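Local coordinates for Pab-dependent poly(a)-specific ribonuclease subunit PAN2 (Neurospora crassa, PDB 4CZW), which probably shortens the poly(A) tails of cytoplasmic mRNAs, releasing 5'-AMP, as the catalytic subunit of the PAN2-PAN3 deadenylation complex, at residues D1-L5 with R370-E376; V343-V348 with D359-N365; R279-S283 with F380-M386; L54-H58 with V88-Q93. All blocks are in the same frame, centred on the assembly; numbering follows the deposited sequence.

In the fold
All four interactions lie in or against the pseudo-UCH (USP-like) domain, thought to serve as a scaffold, and not in the exonuclease domain where the catalytic metals probably bind. Interactions 1 and 2 have centres 10 Å apart and share a sheet: strand 368-371 pairs with strand 361-365, with Arg370 O 2.6 Å from Leu363 N. Interaction 3 meets interaction 1 where Lys385 NZ lies 2.7 Å from Ser4 OG, a probable hydrogen bond. On the face of the sheet that carries Ala344 and Phe364, helix 51-58 joins interaction 2 to interaction 4, Phe364 CD1 standing 3.6 Å from Gln55 CD. Of the four, interaction 4 comes nearest a metal site, with the Phe89 side chain about 12 Å from a bound zinc ion.

Interaction 1 (D1-L5 with R370-E376); sequences DHWSL and RGISKVE
Ser4 and Glu376 carry the polar part of this contact, which ties the first residues of this fragment to the short helix 374-377, just after strand 368-371 of the mixed sheet of the USP-like domain. Ser4 N donates to the syn lone pair of Glu376 OE1 (3.0 Å, 163° at the hydrogen), while Ser4 OG donates to Glu376 OE2 over 2.6 Å, arriving from above the carboxylate plane. Each carboxylate oxygen thus holds a different group of one residue. The glutamate reaches Ser4 because its chain leaves with CG trans to its amide nitrogen (chi1 170°) and then bends at chi2. Its own N bonds to Ser373 OG at 3.3 Å, an N-cap that fixes the start of the helix.

The aromatic contacts flank this grip. Val375 CG1 lies over a face of the His2 imidazole, 3.9 Å from its centroid, as a CH-pi contact, whereas Glu376 OE1 sits at the ring edge, 3.2 Å from His2 CD2. The indole of Trp3 meets aliphatic atoms obliquely: its CZ3 is 3.7 Å from Ile372 CG2, and its CH2 touches Arg370 CD, whose guanidinium turns off to Ser368.

Lys385 NZ bonds to Ser4 OG, and Tyr13 OH to Glu376 OE2. With serine and glutamate both buried, this network probably favours a charged carboxylate, stabilised by the serine and tyrosine bonds and, through a long weak ion pair, by the lysine.

Interaction 2 (V343-V348 with D359-N365); sequences VATVNV and DRWHLFN
This is antiparallel strand pairing inside the large mixed sheet of the USP-like domain: strand 361-365 lies between strands 339-347 and 368-371, and a loop without regular structure joins the pair. The axes of 343-347 and 361-365 approach to 4.5 Å with their directions at 158°. Ala344-Phe364 and Val346-His362 are hydrogen-bonded pairs, each with two backbone bonds, among them Phe364 N to Ala344 O at 2.6 Å; Thr345-Leu363 and Asn347-Trp361 are non-hydrogen-bonded pairs.

On the face bearing Asn347 and Trp361, Asn347 CB sits over the centre of the indole six-membered ring, 3.5 Å from its centroid and 7° off the normal, a CH-pi contact. With CG anti to the backbone N (chi1 -166°), the amide continues across the ring, its plane inclined to the indole, and its OD1 accepts from Gly349 N and, weakly, from Arg360 N. On the other face, Ala344 CB touches Phe364 CB, and helix 51-58 covers this side. At the two ends of the pairing, Val343 CG2 meets Leu363 CD1 at 3.8 Å, and Val348 CG1 approaches the ring edge at Phe364 CZ (4.1 Å).

Past the last bridge, Arg360 O takes two donors from opposite faces of its plane: Val348 N at 3.1 Å and His362 ND1 at 3.0 Å. That arrangement implies a proton on ND1, fixes the imidazole's rotation and satisfies the carbonyl where regular pairing ends.

Interaction 3 (R279-S283 with F380-M386); sequences RKLWS and FNAAWKM
Trp282 and Phe380 run alongside each other with a common direction, their planes almost perpendicular. The edge of the indole six-membered ring is turned to the face of the phenyl ring in an offset edge-to-face pair, centroids 5.7 Å apart and planes at 88°. The ring atoms come to 4.1 Å, as between Trp282 CE3 and Phe380 CD2. Through this pair the C-terminal part of helix 276-282 packs on the loop leading into strand 385-394, at one margin of the USP-like domain.

Met386, a selenomethionine in this crystal, packs against the root of the indole. Its chain bends at chi2 (-72°) and again at chi3, which brings its end to the helix: SE lies 3.7 Å from Trp282 CB and oblique to the five-membered ring, 5.3 Å from its centroid, a Met-aromatic contact. Arg279 crosses it with its aliphatic stem, CG 3.9 Å from Met386 SE, while Met386 CE rests near Arg279 O. Ala382 CB adds a further contact, 4.1 Å from Arg279 CB. Replacing Phe380 by an alanine would probably open a gap beside Trp282 and leave the indole edge without its aromatic partner.

The loop has its own frame: Asn381 OD1 accepts from Ala383 N in an Asx turn, and Trp384 and Lys385 together oppose Asn381 in a classic bulge. Across the contact itself the forces are dispersive and aromatic; the polar end of the indole, NE1, is satisfied by Tyr210, so polar bonding here shapes each segment separately while apolar surfaces join them.

Interaction 4 (L54-H58 with V88-Q93); sequences LQVMH and VFDMLQ
The His58 imidazole is overlapped by Leu92, whose CB lies over one face of the ring, 3.6 Å from its centroid, as a CH-pi contact. It is the centre of a helix-helix packing in the USP-like domain, where segments 54-58 and 88-93 cross at -77° with their axes 10.4 Å apart. Helix 51-58 probably corresponds to the helix that follows the nucleophilic cysteine in active ubiquitin-specific proteases, although this domain is predicted to be inactive.

Its chi1 of 172° swings CG to the far side from the backbone N, and the His58 ring reaches across to helix 81-94, where it sits under Leu92 with Phe89 CB at its edge. The two aromatic rings are inclined at 50° and meet obliquely; His58 CB is 3.6 Å from Phe89 CD1. Phe89 reaches back the other way, so that His58 CA stands over its face, 4.0 Å from the ring centroid, and Met57 CB approaches Phe89 CZ to 3.9 Å. Two CH-pi contacts of opposite sense therefore interlock the helices: Leu92 covers the imidazole, and the backbone of His58 covers the phenyl ring. An alanine in place of His58 would probably open a gap beside Phe89 and under Leu92, and leave Leu92 CB without the ring it covers.

Helix 61-71 lies against the same junction, touching Met57 and Phe89 through Leu63 and Ala67. At the other end of the crossing the helices meet more loosely, through methyl groups, with Leu54 CD1 4.4 Å from Val88 CG1.

Interaction 1 (D1-L5 with R370-E376)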
# COMPACT_ATOMS: atom_id res chain seq x y z
N ASP A 1 3.08 -23.14 -24.84
CA ASP A 1 4.06 -22.08 -25.00
C ASP A 1 4.15 -21.23 -23.73
O ASP A 1 5.24 -21.01 -23.20
CB ASP A 1 3.71 -21.20 -26.20
CG ASP A 1 4.82 -20.24 -26.57
OD1 ASP A 1 5.69 -20.61 -27.39
OD2 ASP A 1 4.83 -19.11 -26.04
N HIS A 2 3.00 -20.78 -23.25
CA HIS A 2 2.92 -20.06 -21.97
C HIS A 2 1.65 -20.42 -21.21
O HIS A 2 0.72 -21.02 -21.77
CB HIS A 2 3.01 -18.55 -22.20
CG HIS A 2 2.17 -18.04 -23.33
ND1 HIS A 2 2.60 -18.06 -24.64
CD2 HIS A 2 0.94 -17.49 -23.34
CE1 HIS A 2 1.66 -17.55 -25.41
NE2 HIS A 2 0.64 -17.19 -24.65
N TRP A 3 1.60 -20.03 -19.93
CA TRP A 3 0.57 -20.47 -19.00
C TRP A 3 -0.86 -20.08 -19.38
O TRP A 3 -1.79 -20.86 -19.16
CB TRP A 3 0.89 -19.91 -17.60
CG TRP A 3 2.22 -20.35 -17.07
CD1 TRP A 3 2.85 -21.54 -17.30
CD2 TRP A 3 3.10 -19.58 -16.23
NE1 TRP A 3 4.06 -21.56 -16.65
CE2 TRP A 3 4.24 -20.38 -15.98
CE3 TRP A 3 3.03 -18.31 -15.66
CZ2 TRP A 3 5.30 -19.94 -15.19
CZ3 TRP A 3 4.09 -17.87 -14.87
CH2 TRP A 3 5.21 -18.68 -14.65
N SER A 4 -1.04 -18.89 -19.94
CA SER A 4 -2.37 -18.38 -20.24
C SER A 4 -3.07 -19.14 -21.37
O SER A 4 -4.26 -18.93 -21.62
CB SER A 4 -2.30 -16.90 -20.59
OG SER A 4 -1.93 -16.13 -19.46
N LEU A 5 -2.34 -20.02 -22.04
CA LEU A 5 -2.90 -20.81 -23.14
C LEU A 5 -3.57 -22.08 -22.63
O LEU A 5 -4.26 -22.77 -23.38
CB LEU A 5 -1.82 -21.16 -24.15
CG LEU A 5 -1.15 -19.99 -24.87
CD1 LEU A 5 -0.15 -20.49 -25.90
CD2 LEU A 5 -2.19 -19.10 -25.52
N ARG A 370 6.47 -14.06 -9.73
CA ARG A 370 7.20 -14.70 -10.82
C ARG A 370 7.34 -13.77 -12.01
O ARG A 370 6.42 -13.00 -12.31
CB ARG A 370 6.49 -15.99 -11.23
CG ARG A 370 7.40 -17.20 -11.38
CD ARG A 370 6.58 -18.48 -11.37
NE ARG A 370 6.79 -19.27 -10.16
CZ ARG A 370 6.19 -19.03 -9.00
NH1 ARG A 370 5.35 -18.01 -8.88
NH2 ARG A 370 6.45 -19.80 -7.95
N GLY A 371 8.48 -13.84 -12.69
CA GLY A 371 8.69 -13.05 -13.89
C GLY A 371 8.04 -13.71 -15.09
O GLY A 371 8.09 -14.93 -15.25
N ILE A 372 7.43 -12.90 -15.95
CA ILE A 372 6.75 -13.41 -17.13
C ILE A 372 7.08 -12.59 -18.37
O ILE A 372 7.60 -11.48 -18.26
CB ILE A 372 5.22 -13.44 -16.95
CG1 ILE A 372 4.70 -12.04 -16.62
CG2 ILE A 372 4.82 -14.43 -15.86
CD1 ILE A 372 3.20 -11.97 -16.42
N SER A 373 6.77 -13.13 -19.54
CA SER A 373 6.99 -12.43 -20.80
C SER A 373 5.88 -11.40 -21.03
O SER A 373 4.86 -11.42 -20.36
CB SER A 373 7.04 -13.42 -21.96
OG SER A 373 5.82 -14.12 -22.09
N LYS A 374 6.10 -10.51 -22.00
CA LYS A 374 5.10 -9.52 -22.35
C LYS A 374 3.86 -10.20 -22.92
O LYS A 374 2.73 -9.78 -22.65
CB LYS A 374 5.65 -8.51 -23.36
CG LYS A 374 4.70 -7.37 -23.67
CD LYS A 374 4.86 -6.86 -25.09
CE LYS A 374 6.26 -6.34 -25.34
NZ LYS A 374 6.40 -5.79 -26.72
N VAL A 375 4.08 -11.25 -23.70
CA VAL A 375 2.99 -12.01 -24.31
C VAL A 375 2.06 -12.59 -23.26
O VAL A 375 0.85 -12.39 -23.32
CB VAL A 375 3.54 -13.15 -25.19
CG1 VAL A 375 2.41 -14.06 -25.64
CG2 VAL A 375 4.29 -12.59 -26.39
N GLU A 376 2.64 -13.29 -22.29
CA GLU A 376 1.88 -13.89 -21.20
C GLU A 376 1.11 -12.84 -20.40
O GLU A 376 -0.04 -13.07 -20.01
CB GLU A 376 2.82 -14.67 -20.27
CG GLU A 376 2.19 -15.13 -18.97
CD GLU A 376 1.12 -16.19 -19.17
OE1 GLU A 376 1.09 -16.82 -20.24
OE2 GLU A 376 0.30 -16.39 -18.24

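Interaction 2 (V343-V348 with D359-N365)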
# COMPACT_ATOMS: atom_id res chain seq x y z
N VAL A 343 -5.14 -11.69 -9.25
CA VAL A 343 -3.69 -11.57 -9.34
C VAL A 343 -3.35 -10.27 -10.05
O VAL A 343 -4.23 -9.58 -10.55
CB VAL A 343 -3.06 -12.76 -10.09
CG1 VAL A 343 -3.41 -14.07 -9.40
CG2 VAL A 343 -3.50 -12.77 -11.54
N ALA A 344 -2.06 -9.94 -10.10
CA ALA A 344 -1.63 -8.72 -10.76
C ALA A 344 -0.46 -8.97 -11.71
O ALA A 344 0.57 -9.50 -11.30
CB ALA A 344 -1.25 -7.67 -9.73
N THR A 345 -0.64 -8.60 -12.97
CA THR A 345 0.43 -8.66 -13.95
C THR A 345 0.94 -7.26 -14.23
O THR A 345 0.26 -6.46 -14.88
CB THR A 345 -0.03 -9.33 -15.26
OG1 THR A 345 -1.16 -8.62 -15.78
CG2 THR A 345 -0.41 -10.78 -15.01
N VAL A 346 2.13 -6.95 -13.73
CA VAL A 346 2.65 -5.59 -13.76
C VAL A 346 4.03 -5.49 -14.42
O VAL A 346 4.89 -6.33 -14.18
CB VAL A 346 2.74 -5.00 -12.33
CG1 VAL A 346 3.27 -3.58 -12.35
CG2 VAL A 346 1.38 -5.05 -11.65
N ASN A 347 4.22 -4.47 -15.24
CA ASN A 347 5.54 -4.14 -15.77
C ASN A 347 6.28 -3.25 -14.77
O ASN A 347 6.05 -2.05 -14.71
CB ASN A 347 5.42 -3.44 -17.13
CG ASN A 347 6.74 -3.38 -17.88
OD1 ASN A 347 7.81 -3.27 -17.28
ND2 ASN A 347 6.66 -3.47 -19.20
N VAL A 348 7.18 -3.86 -14.00
CA VAL A 348 7.88 -3.15 -12.93
C VAL A 348 8.96 -2.21 -13.47
O VAL A 348 9.64 -1.53 -12.69
CB VAL A 348 8.53 -4.12 -11.94
CG1 VAL A 348 7.47 -5.03 -11.32
CG2 VAL A 348 9.61 -4.95 -12.63
N ASP A 359 10.80 -4.61 -21.22
CA ASP A 359 9.83 -5.63 -20.84
C ASP A 359 10.25 -6.34 -19.55
O ASP A 359 11.06 -7.25 -19.56
CB ASP A 359 9.66 -6.65 -21.96
CG ASP A 359 9.05 -6.05 -23.21
OD1 ASP A 359 8.23 -5.11 -23.07
OD2 ASP A 359 9.39 -6.50 -24.32
N ARG A 360 9.67 -5.89 -18.43
CA ARG A 360 9.96 -6.48 -17.13
C ARG A 360 8.67 -6.85 -16.41
O ARG A 360 8.44 -6.45 -15.27
CB ARG A 360 10.78 -5.51 -16.28
CG ARG A 360 12.09 -5.07 -16.92
CD ARG A 360 12.88 -4.16 -16.00
NE ARG A 360 13.13 -4.79 -14.70
CZ ARG A 360 14.14 -5.62 -14.46
NH1 ARG A 360 15.00 -5.93 -15.42
NH2 ARG A 360 14.29 -6.14 -13.25
N TRP A 361 7.82 -7.62 -17.09
CA TRP A 361 6.52 -8.00 -16.55
C TRP A 361 6.65 -9.09 -15.48
O TRP A 361 7.43 -10.03 -15.62
CB TRP A 361 5.60 -8.48 -17.67
CG TRP A 361 5.28 -7.41 -18.66
CD1 TRP A 361 5.99 -7.08 -19.78
CD2 TRP A 361 4.15 -6.52 -18.63
NE1 TRP A 361 5.38 -6.04 -20.44
CE2 TRP A 361 4.25 -5.68 -19.76
CE3 TRP A 361 3.07 -6.35 -17.76
CZ2 TRP A 361 3.31 -4.69 -20.03
CZ3 TRP A 361 2.14 -5.37 -18.03
CH2 TRP A 361 2.27 -4.55 -19.16
N HIS A 362 5.87 -8.94 -14.41
CA HIS A 362 5.87 -9.92 -13.32
C HIS A 362 4.45 -10.30 -12.91
O HIS A 362 3.53 -9.47 -12.96
CB HIS A 362 6.63 -9.38 -12.11
CG HIS A 362 8.11 -9.35 -12.29
ND1 HIS A 362 8.75 -8.41 -13.07
CD2 HIS A 362 9.08 -10.15 -11.79
CE1 HIS A 362 10.05 -8.63 -13.04
NE2 HIS A 362 10.28 -9.68 -12.27
N LEU A 363 4.28 -11.55 -12.51
CA LEU A 363 3.00 -12.03 -12.00
C LEU A 363 2.96 -11.96 -10.48
O LEU A 363 3.73 -12.63 -9.80
CB LEU A 363 2.73 -13.46 -12.47
CG LEU A 363 1.57 -14.19 -11.80
CD1 LEU A 363 0.25 -13.47 -12.05
CD2 LEU A 363 1.49 -15.63 -12.27
N PHE A 364 2.06 -11.13 -9.95
CA PHE A 364 1.91 -11.00 -8.51
C PHE A 364 0.69 -11.76 -8.00
O PHE A 364 -0.36 -11.17 -7.75
CB PHE A 364 1.82 -9.53 -8.11
CG PHE A 364 3.11 -8.77 -8.27
CD1 PHE A 364 4.04 -8.73 -7.25
CD2 PHE A 364 3.38 -8.10 -9.45
CE1 PHE A 364 5.23 -8.04 -7.40
CE2 PHE A 364 4.57 -7.40 -9.61
CZ PHE A 364 5.49 -7.37 -8.58
N ASN A 365 0.83 -13.07 -7.87
CA ASN A 365 -0.22 -13.90 -7.29
C ASN A 365 -0.06 -13.96 -5.78
O ASN A 365 0.49 -14.92 -5.24
CB ASN A 365 -0.19 -15.31 -7.89
CG ASN A 365 -1.33 -16.18 -7.40
OD1 ASN A 365 -2.26 -15.70 -6.75
ND2 ASN A 365 -1.27 -17.47 -7.72

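Interaction 3 (R279-S283 with F380-M386)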
# COMPACT_ATOMS: atom_id res chain seq x y z
N ARG A 279 -15.79 -11.57 -23.44
CA ARG A 279 -14.64 -12.42 -23.14
C ARG A 279 -13.98 -12.93 -24.42
O ARG A 279 -12.76 -13.10 -24.47
CB ARG A 279 -15.07 -13.60 -22.26
CG ARG A 279 -15.51 -13.17 -20.87
CD ARG A 279 -16.02 -14.34 -20.04
NE ARG A 279 -16.53 -13.90 -18.75
CZ ARG A 279 -17.79 -13.57 -18.51
NH1 ARG A 279 -18.70 -13.64 -19.48
NH2 ARG A 279 -18.16 -13.18 -17.30
N LYS A 280 -14.79 -13.17 -25.45
CA LYS A 280 -14.26 -13.56 -26.75
C LYS A 280 -13.42 -12.44 -27.34
O LYS A 280 -12.39 -12.68 -27.97
CB LYS A 280 -15.39 -13.94 -27.71
CG LYS A 280 -16.20 -15.15 -27.29
CD LYS A 280 -17.20 -15.54 -28.37
CE LYS A 280 -18.03 -16.74 -27.96
NZ LYS A 280 -18.98 -17.15 -29.03
N LEU A 281 -13.88 -11.20 -27.14
CA LEU A 281 -13.17 -10.03 -27.63
C LEU A 281 -11.82 -9.85 -26.94
O LEU A 281 -10.81 -9.61 -27.59
CB LEU A 281 -14.03 -8.78 -27.44
CG LEU A 281 -13.47 -7.47 -28.00
CD1 LEU A 281 -13.39 -7.52 -29.51
CD2 LEU A 281 -14.31 -6.28 -27.54
N TRP A 282 -11.82 -9.97 -25.62
CA TRP A 282 -10.61 -9.79 -24.83
C TRP A 282 -9.61 -10.93 -25.01
O TRP A 282 -8.42 -10.77 -24.76
CB TRP A 282 -10.96 -9.65 -23.35
CG TRP A 282 -11.17 -8.24 -22.91
CD1 TRP A 282 -12.37 -7.61 -22.72
CD2 TRP A 282 -10.16 -7.27 -22.61
NE1 TRP A 282 -12.17 -6.31 -22.32
CE2 TRP A 282 -10.82 -6.08 -22.24
CE3 TRP A 282 -8.77 -7.30 -22.61
CZ2 TRP A 282 -10.13 -4.93 -21.88
CZ3 TRP A 282 -8.08 -6.15 -22.25
CH2 TRP A 282 -8.76 -4.98 -21.89
N SER A 283 -10.10 -12.08 -25.46
CA SER A 283 -9.25 -13.25 -25.65
C SER A 283 -8.43 -13.14 -26.93
O SER A 283 -7.53 -13.95 -27.17
CB SER A 283 -10.08 -14.53 -25.67
OG SER A 283 -10.93 -14.57 -26.80
N PHE A 380 -4.94 -13.28 -22.54
CA PHE A 380 -6.10 -13.55 -21.70
C PHE A 380 -6.88 -14.76 -22.20
O PHE A 380 -6.86 -15.07 -23.39
CB PHE A 380 -7.00 -12.31 -21.62
CG PHE A 380 -6.31 -11.10 -21.07
CD1 PHE A 380 -6.09 -10.97 -19.71
CD2 PHE A 380 -5.88 -10.08 -21.91
CE1 PHE A 380 -5.45 -9.86 -19.19
CE2 PHE A 380 -5.25 -8.96 -21.40
CZ PHE A 380 -5.03 -8.85 -20.04
N ASN A 381 -7.56 -15.43 -21.28
CA ASN A 381 -8.28 -16.66 -21.60
C ASN A 381 -9.75 -16.54 -21.22
O ASN A 381 -10.08 -16.23 -20.08
CB ASN A 381 -7.63 -17.84 -20.88
CG ASN A 381 -8.08 -19.19 -21.42
OD1 ASN A 381 -9.27 -19.42 -21.63
ND2 ASN A 381 -7.13 -20.07 -21.66
N ALA A 382 -10.63 -16.80 -22.18
CA ALA A 382 -12.07 -16.65 -21.98
C ALA A 382 -12.61 -17.64 -20.95
O ALA A 382 -13.73 -17.48 -20.46
CB ALA A 382 -12.81 -16.82 -23.30
N ALA A 383 -11.82 -18.65 -20.62
CA ALA A 383 -12.26 -19.71 -19.72
C ALA A 383 -12.01 -19.37 -18.25
O ALA A 383 -12.81 -19.73 -17.39
CB ALA A 383 -11.57 -21.02 -20.07
N TRP A 384 -10.91 -18.67 -17.97
CA TRP A 384 -10.54 -18.42 -16.58
C TRP A 384 -9.76 -17.12 -16.34
O TRP A 384 -9.74 -16.61 -15.22
CB TRP A 384 -9.72 -19.60 -16.05
CG TRP A 384 -8.45 -19.87 -16.81
CD1 TRP A 384 -8.30 -20.66 -17.91
CD2 TRP A 384 -7.15 -19.35 -16.52
NE1 TRP A 384 -6.99 -20.66 -18.33
CE2 TRP A 384 -6.26 -19.86 -17.49
CE3 TRP A 384 -6.65 -18.49 -15.53
CZ2 TRP A 384 -4.91 -19.55 -17.50
CZ3 TRP A 384 -5.30 -18.18 -15.55
CH2 TRP A 384 -4.44 -18.71 -16.52
N LYS A 385 -9.12 -16.58 -17.38
CA LYS A 385 -8.29 -15.39 -17.19
C LYS A 385 -8.84 -14.15 -17.89
O LYS A 385 -8.74 -14.02 -19.11
CB LYS A 385 -6.86 -15.65 -17.67
CG LYS A 385 -5.87 -14.58 -17.25
CD LYS A 385 -4.52 -14.77 -17.90
CE LYS A 385 -3.58 -13.64 -17.53
NZ LYS A 385 -2.31 -13.70 -18.31
N MSE A 386 -9.41 -13.24 -17.10
CA MSE A 386 -9.99 -12.01 -17.63
C MSE A 386 -9.57 -10.78 -16.83
O MSE A 386 -9.55 -10.81 -15.60
CB MSE A 386 -11.51 -12.12 -17.67
CG MSE A 386 -12.05 -12.91 -18.85
SE MSE A 386 -11.86 -11.94 -20.53
CE MSE A 386 -10.85 -13.25 -21.55

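Interaction 4 (L54-H58 with V88-Q93)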
# COMPACT_ATOMS: atom_id res chain seq x y z
N LEU A 54 -3.22 -2.98 -5.03
CA LEU A 54 -2.14 -2.30 -4.33
C LEU A 54 -0.82 -2.43 -5.08
O LEU A 54 -0.03 -1.49 -5.13
CB LEU A 54 -2.00 -2.85 -2.91
CG LEU A 54 -3.16 -2.58 -1.95
CD1 LEU A 54 -2.92 -3.27 -0.62
CD2 LEU A 54 -3.35 -1.08 -1.75
N GLN A 55 -0.60 -3.60 -5.67
CA GLN A 55 0.61 -3.85 -6.45
C GLN A 55 0.65 -2.97 -7.69
O GLN A 55 1.65 -2.31 -7.97
CB GLN A 55 0.70 -5.32 -6.86
CG GLN A 55 0.89 -6.30 -5.71
CD GLN A 55 2.32 -6.33 -5.19
OE1 GLN A 55 3.16 -5.53 -5.60
NE2 GLN A 55 2.60 -7.26 -4.29
N VAL A 56 -0.45 -2.97 -8.44
CA VAL A 56 -0.55 -2.20 -9.67
C VAL A 56 -0.36 -0.70 -9.41
O VAL A 56 0.33 -0.01 -10.16
CB VAL A 56 -1.91 -2.43 -10.36
CG1 VAL A 56 -2.07 -1.52 -11.56
CG2 VAL A 56 -2.04 -3.88 -10.79
N MSE A 57 -0.96 -0.21 -8.33
CA MSE A 57 -0.84 1.19 -7.96
C MSE A 57 0.59 1.53 -7.52
O MSE A 57 1.08 2.63 -7.78
CB MSE A 57 -1.82 1.54 -6.84
CG MSE A 57 -3.28 1.49 -7.25
SE MSE A 57 -4.47 1.98 -5.78
CE MSE A 57 -3.84 3.80 -5.48
N HIS A 58 1.24 0.59 -6.84
CA HIS A 58 2.58 0.81 -6.31
C HIS A 58 3.61 1.03 -7.41
O HIS A 58 4.52 1.85 -7.26
CB HIS A 58 3.01 -0.37 -5.44
CG HIS A 58 4.45 -0.31 -5.01
ND1 HIS A 58 5.42 -1.12 -5.55
CD2 HIS A 58 5.08 0.48 -4.11
CE1 HIS A 58 6.58 -0.84 -4.99
NE2 HIS A 58 6.40 0.13 -4.11
N VAL A 88 2.27 1.15 2.84
CA VAL A 88 2.33 -0.08 2.07
C VAL A 88 3.33 0.04 0.92
O VAL A 88 4.12 -0.87 0.67
CB VAL A 88 0.94 -0.45 1.50
CG1 VAL A 88 1.04 -1.69 0.62
CG2 VAL A 88 -0.04 -0.68 2.64
N PHE A 89 3.29 1.18 0.23
CA PHE A 89 4.22 1.43 -0.87
C PHE A 89 5.66 1.46 -0.37
O PHE A 89 6.57 0.99 -1.05
CB PHE A 89 3.88 2.76 -1.57
CG PHE A 89 2.59 2.73 -2.34
CD1 PHE A 89 1.95 1.53 -2.61
CD2 PHE A 89 2.03 3.91 -2.80
CE1 PHE A 89 0.76 1.51 -3.32
CE2 PHE A 89 0.85 3.89 -3.51
CZ PHE A 89 0.21 2.69 -3.77
N ASP A 90 5.84 2.01 0.82
CA ASP A 90 7.16 2.10 1.43
C ASP A 90 7.69 0.71 1.77
O ASP A 90 8.88 0.43 1.61
CB ASP A 90 7.11 2.97 2.69
CG ASP A 90 8.49 3.42 3.13
OD1 ASP A 90 9.39 3.52 2.27
OD2 ASP A 90 8.66 3.70 4.34
N MSE A 91 6.80 -0.17 2.22
CA MSE A 91 7.18 -1.53 2.56
C MSE A 91 7.56 -2.33 1.32
O MSE A 91 8.47 -3.16 1.36
CB MSE A 91 6.04 -2.24 3.30
CG MSE A 91 5.78 -1.70 4.69
SE MSE A 91 4.52 -2.80 5.70
CE MSE A 91 2.95 -2.63 4.55
N LEU A 92 6.87 -2.06 0.21
CA LEU A 92 7.12 -2.78 -1.03
C LEU A 92 8.42 -2.35 -1.69
O LEU A 92 8.98 -3.08 -2.52
CB LEU A 92 5.95 -2.58 -2.00
CG LEU A 92 4.62 -3.19 -1.57
CD1 LEU A 92 3.54 -2.92 -2.61
CD2 LEU A 92 4.77 -4.69 -1.34
N GLN A 93 8.92 -1.17 -1.33
CA GLN A 93 10.16 -0.66 -1.90
C GLN A 93 11.33 -0.85 -0.93
O GLN A 93 12.49 -0.85 -1.34
CB GLN A 93 10.02 0.81 -2.29
CG GLN A 93 9.83 1.76 -1.13
CD GLN A 93 9.66 3.20 -1.58
OE1 GLN A 93 9.57 3.49 -2.77
NE2 GLN A 93 9.63 4.12 -0.62